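Local structure of NIF3-related protein (Bacillus cereus, 2GX8) at residues N149-A154 against G270-L275. The protein is of unknown function but belongs to the NIF3 family and binds a pair of zinc ions through a conserved dimetal motif. Residues are numbered along the deposited sequence; the frame is centred on the assembly and turned at random.
Sequences NTEVLA and GKIGYL
Glu151 O receives two groups of the strand 270-275: Ile272 N donates a hydrogen bond of 3.0 Å to Glu151 O, lying in the carbonyl plane, and Lys271 CA makes a weaker C-H...O contact with it. Ile272 O is gripped likewise, by the N-H of Glu151 at 2.9 Å from Glu151 N and by Thr150 CA. The two reciprocal bonds make Glu151 and Ile272 an antiparallel hydrogen-bonded pair. Where the chain turns a corner at Leu153, a third bond continues the pairing: Leu153 N donates to Gly270 O at 2.7 Å but lies 51° above the carbonyl plane, off the lone pairs.

CG of Leu153 stands opposite its backbone N (chi1 171°), and CD1 meets Ile272 CB at 4.2 Å, the two side chains crossing at about a right angle. Ile272 CG2 rests against Glu151 CB. Bent at chi2 (-69°), Lys271 passes across the strand 150-152, its side chain at about a right angle to that of Thr150, with CD 3.6 Å from Glu151 O and NZ beside Val152 CG2; NZ also has a long, weak ion pair with Asp139. Asn149 CB approaches the edge of the Tyr274 ring, whose OH bonds Lys309.

Strand 270-280 lies between this start of strand 150-168 and strand 306-313, which backs Leu153 through Ala311 and Leu313; Leu153 O accepts hydrogen bonds from Gln323 of helix 321-326 and from Lys327 just after it.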
# COMPACT_ATOMS: atom_id res chain seq x y z
N ASN C 149 -8.64 -42.41 11.28
CA ASN C 149 -9.58 -41.72 10.39
C ASN C 149 -9.24 -40.24 10.26
O ASN C 149 -10.09 -39.38 10.52
CB ASN C 149 -11.03 -41.89 10.89
CG ASN C 149 -11.48 -43.33 10.90
OD1 ASN C 149 -12.23 -43.75 11.79
ND2 ASN C 149 -11.01 -44.11 9.93
N THR C 150 -8.01 -39.94 9.88
CA THR C 150 -7.59 -38.54 9.78
C THR C 150 -8.04 -37.85 8.49
O THR C 150 -8.25 -38.50 7.47
CB THR C 150 -6.06 -38.34 9.98
OG1 THR C 150 -5.33 -39.05 8.98
CG2 THR C 150 -5.63 -38.80 11.35
N GLU C 151 -8.22 -36.54 8.61
CA GLU C 151 -8.59 -35.65 7.51
C GLU C 151 -7.68 -34.43 7.56
O GLU C 151 -7.13 -34.13 8.59
CB GLU C 151 -9.97 -35.09 7.74
CG GLU C 151 -11.11 -36.01 7.64
CD GLU C 151 -12.41 -35.23 7.76
OE1 GLU C 151 -12.33 -33.99 7.97
OE2 GLU C 151 -13.51 -35.84 7.64
N VAL C 152 -7.54 -33.70 6.46
CA VAL C 152 -6.76 -32.48 6.48
C VAL C 152 -7.44 -31.51 7.45
O VAL C 152 -8.69 -31.44 7.52
CB VAL C 152 -6.63 -31.84 5.04
CG1 VAL C 152 -6.08 -30.44 5.12
CG2 VAL C 152 -5.73 -32.69 4.13
N LEU C 153 -6.66 -30.78 8.23
CA LEU C 153 -7.26 -29.86 9.19
C LEU C 153 -7.66 -28.55 8.51
O LEU C 153 -8.82 -28.12 8.61
CB LEU C 153 -6.31 -29.59 10.37
CG LEU C 153 -6.73 -28.49 11.35
CD1 LEU C 153 -7.94 -28.96 12.16
CD2 LEU C 153 -5.58 -28.15 12.25
N ALA C 154 -6.70 -27.90 7.85
CA ALA C 154 -6.93 -26.64 7.18
C ALA C 154 -6.48 -26.79 5.74
O ALA C 154 -5.25 -26.85 5.49
CB ALA C 154 -6.14 -25.50 7.84
N GLY C 270 -1.95 -29.58 8.91
CA GLY C 270 -2.46 -30.36 10.04
C GLY C 270 -3.45 -31.45 9.73
O GLY C 270 -4.05 -31.46 8.65
N LYS C 271 -3.62 -32.37 10.70
CA LYS C 271 -4.57 -33.50 10.61
C LYS C 271 -5.58 -33.49 11.76
O LYS C 271 -5.31 -33.00 12.84
CB LYS C 271 -3.83 -34.86 10.63
CG LYS C 271 -2.94 -35.10 9.40
CD LYS C 271 -3.79 -35.31 8.17
CE LYS C 271 -2.95 -35.34 6.90
NZ LYS C 271 -3.73 -35.75 5.69
N ILE C 272 -6.78 -33.99 11.52
CA ILE C 272 -7.75 -34.11 12.59
C ILE C 272 -8.26 -35.53 12.51
O ILE C 272 -8.61 -35.99 11.43
CB ILE C 272 -8.85 -33.00 12.59
CG1 ILE C 272 -9.68 -33.08 13.89
CG2 ILE C 272 -9.72 -33.02 11.32
CD1 ILE C 272 -10.67 -31.95 14.08
N GLY C 273 -8.24 -36.23 13.65
CA GLY C 273 -8.63 -37.62 13.73
C GLY C 273 -9.13 -37.98 15.12
O GLY C 273 -9.39 -37.09 15.94
N TYR C 274 -9.20 -39.28 15.41
CA TYR C 274 -9.75 -39.78 16.68
C TYR C 274 -8.82 -40.70 17.46
O TYR C 274 -8.22 -41.61 16.90
CB TYR C 274 -11.04 -40.56 16.40
CG TYR C 274 -12.14 -39.71 15.82
CD1 TYR C 274 -12.32 -39.60 14.43
CD2 TYR C 274 -13.00 -38.99 16.66
CE1 TYR C 274 -13.34 -38.79 13.91
CE2 TYR C 274 -14.02 -38.19 16.15
CZ TYR C 274 -14.19 -38.09 14.78
OH TYR C 274 -15.22 -37.28 14.31
N LEU C 275 -8.73 -40.47 18.77
CA LEU C 275 -7.95 -41.38 19.61
C LEU C 275 -8.63 -42.76 19.60
O LEU C 275 -9.80 -42.88 19.23
CB LEU C 275 -7.82 -40.85 21.05
CG LEU C 275 -7.00 -39.59 21.33
CD1 LEU C 275 -7.14 -39.16 22.77
CD2 LEU C 275 -5.52 -39.75 20.96